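Local coordinates for receptor-like protein kinase ANXUR1 (PDB 6FIG) that probably acts at the cell surface as a malectin-like receptor kinase in plant reproduction, with an ectodomain presumably used for extracellular recognition, at residues E98-T103 / T131-L136. Sequence-based numbering, arbitrary orientation.
Sequences EANDVT and TDKDVL
Asn100 reaches across from the tip of a beta hairpin to Thr131, Lys133 and Val135, where a loop runs into the next strand of the sheet. The hairpin joins strands 95-99 and 102-108 of a five-stranded antiparallel sheet in the malectin-like domain. Its turn, Ala99 to Val102, is type II', closed by backbone bonds from Ala99 N to Val102 O (2.8 Å) and from Val102 N to Ala99 O. Strand 135-142 is the neighbour of strand 95-99, and Asn100 also pairs with Ser137 through the backbone.

The polar contacts centre on the Asn100 amide. The first bond of this side chain points toward 131-136, and chi1 of -69° sets CG beside the backbone N. ND2 gives a weak hydrogen bond to Val135 O (3.4 Å, 158° at the hydrogen). OD1 accepts from the backbone N of Ser137 and from a water. That water also donates to Val135 O and accepts from Lys133 NZ at 2.6 Å. The lysine and asparagine side chains approach from opposite directions, and the water links their polar ends.

A methyl, Thr131 CG2, makes van der Waals contact with Asn100 ND2 at 3.3 Å, the two side chains crossing nearly at right angles. The apolar contact is Ala99 CB with Leu136 CD1 at 4.0 Å, and both side chains also touch Leu128 of strand 122-128.

Within the loop that leads into strand 135-142, Thr131 OG1 donates to Lys133 O at 3.0 Å. The hydroxyl lies in the plane of that carbonyl and meets an oxygen lone pair at a C=O...O angle of 120°.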
loop_
_atom_site.group_PDB
_atom_site.type_symbol
_atom_site.label_atom_id
_atom_site.label_comp_id
_atom_site.label_asym_id
_atom_site.label_seq_id
_atom_site.Cartn_x
_atom_site.Cartn_y
_atom_site.Cartn_z
ATOM N N GLU A 98 -25.933 4.960 -7.396
ATOM C CA GLU A 98 -25.369 5.969 -8.258
ATOM C C GLU A 98 -24.097 6.507 -7.634
ATOM O O GLU A 98 -24.007 6.646 -6.395
ATOM C CB GLU A 98 -26.358 7.106 -8.452
ATOM C CG GLU A 98 -27.604 6.734 -9.233
ATOM C CD GLU A 98 -28.725 7.734 -9.009
ATOM O OE1 GLU A 98 -29.373 7.706 -7.932
ATOM O OE2 GLU A 98 -28.951 8.570 -9.900
ATOM N N ALA A 99 -23.116 6.829 -8.470
ATOM C CA ALA A 99 -21.876 7.464 -8.012
ATOM C C ALA A 99 -21.740 8.735 -8.814
ATOM O O ALA A 99 -21.479 8.710 -10.032
ATOM C CB ALA A 99 -20.667 6.561 -8.205
ATOM N N ASN A 100 -21.929 9.848 -8.125
ATOM C CA ASN A 100 -22.165 11.123 -8.741
ATOM C C ASN A 100 -23.277 10.982 -9.800
ATOM O O ASN A 100 -24.385 10.547 -9.456
ATOM C CB ASN A 100 -20.844 11.765 -9.171
ATOM C CG ASN A 100 -19.991 12.200 -7.967
ATOM O OD1 ASN A 100 -20.421 12.084 -6.819
ATOM N ND2 ASN A 100 -18.787 12.729 -8.228
ATOM N N ASP A 101 -22.990 11.286 -11.053
ATOM C CA ASP A 101 -24.002 11.224 -12.101
ATOM C C ASP A 101 -24.011 9.870 -12.867
ATOM O O ASP A 101 -24.671 9.778 -13.895
ATOM C CB ASP A 101 -23.831 12.411 -13.074
ATOM C CG ASP A 101 -22.503 12.398 -13.845
ATOM O OD1 ASP A 101 -22.386 13.219 -14.797
ATOM O OD2 ASP A 101 -21.568 11.612 -13.545
ATOM N N VAL A 102 -23.315 8.845 -12.360
ATOM C CA VAL A 102 -23.192 7.545 -13.058
ATOM C C VAL A 102 -24.089 6.525 -12.340
ATOM O O VAL A 102 -23.920 6.299 -11.138
ATOM C CB VAL A 102 -21.718 7.040 -13.080
ATOM C CG1 VAL A 102 -21.593 5.760 -13.897
ATOM C CG2 VAL A 102 -20.774 8.100 -13.665
ATOM N N THR A 103 -25.024 5.916 -13.052
ATOM C CA THR A 103 -25.815 4.827 -12.496
ATOM C C THR A 103 -25.045 3.525 -12.619
ATOM O O THR A 103 -24.684 3.107 -13.735
ATOM C CB THR A 103 -27.186 4.684 -13.169
ATOM O OG1 THR A 103 -27.957 5.883 -12.963
ATOM C CG2 THR A 103 -27.953 3.498 -12.584
ATOM N N THR A 131 -14.078 13.323 -12.120
ATOM C CA THR A 131 -15.338 14.034 -11.877
ATOM C C THR A 131 -15.189 15.555 -11.855
ATOM O O THR A 131 -16.193 16.267 -11.921
ATOM C CB THR A 131 -15.886 13.652 -10.471
ATOM O OG1 THR A 131 -14.866 13.857 -9.465
ATOM C CG2 THR A 131 -16.339 12.230 -10.417
ATOM N N ASP A 132 -13.956 16.061 -11.722
ATOM C CA ASP A 132 -13.695 17.457 -11.326
ATOM C C ASP A 132 -14.487 17.925 -10.092
ATOM O O ASP A 132 -14.828 19.099 -9.963
ATOM C CB ASP A 132 -13.866 18.405 -12.520
ATOM C CG ASP A 132 -12.834 18.143 -13.614
ATOM O OD1 ASP A 132 -12.555 19.061 -14.414
ATOM O OD2 ASP A 132 -12.292 17.020 -13.676
ATOM N N LYS A 133 -14.750 16.987 -9.188
ATOM C CA LYS A 133 -15.433 17.237 -7.938
ATOM C C LYS A 133 -14.600 16.597 -6.849
ATOM O O LYS A 133 -14.093 15.481 -7.028
ATOM C CB LYS A 133 -16.842 16.641 -7.962
ATOM C CG LYS A 133 -17.852 17.507 -8.704
ATOM C CD LYS A 133 -19.205 16.818 -8.849
ATOM C CE LYS A 133 -20.044 16.913 -7.584
ATOM N NZ LYS A 133 -21.078 15.831 -7.526
ATOM N N ASP A 134 -14.476 17.282 -5.718
ATOM C CA ASP A 134 -13.664 16.791 -4.608
ATOM C C ASP A 134 -14.438 15.849 -3.667
ATOM O O ASP A 134 -13.892 15.398 -2.664
ATOM C CB ASP A 134 -12.981 17.943 -3.838
ATOM C CG ASP A 134 -13.961 18.977 -3.287
ATOM O OD1 ASP A 134 -15.113 18.622 -2.965
ATOM O OD2 ASP A 134 -13.578 20.171 -3.159
ATOM N N VAL A 135 -15.688 15.532 -4.006
ATOM C CA VAL A 135 -16.480 14.576 -3.243
ATOM C C VAL A 135 -17.102 13.550 -4.187
ATOM O O VAL A 135 -17.637 13.912 -5.229
ATOM C CB VAL A 135 -17.580 15.300 -2.437
ATOM C CG1 VAL A 135 -18.549 14.319 -1.806
ATOM C CG2 VAL A 135 -16.949 16.171 -1.355
ATOM N N LEU A 136 -17.006 12.273 -3.817
ATOM C CA LEU A 136 -17.720 11.205 -4.493
ATOM C C LEU A 136 -18.980 10.943 -3.674
ATOM O O LEU A 136 -18.894 10.483 -2.535
ATOM C CB LEU A 136 -16.861 9.941 -4.582
ATOM C CG LEU A 136 -17.516 8.736 -5.268
ATOM C CD1 LEU A 136 -17.847 9.056 -6.723
ATOM C CD2 LEU A 136 -16.611 7.515 -5.201
HETATM O O HOH W 1 -20.350 14.804 -5.254
#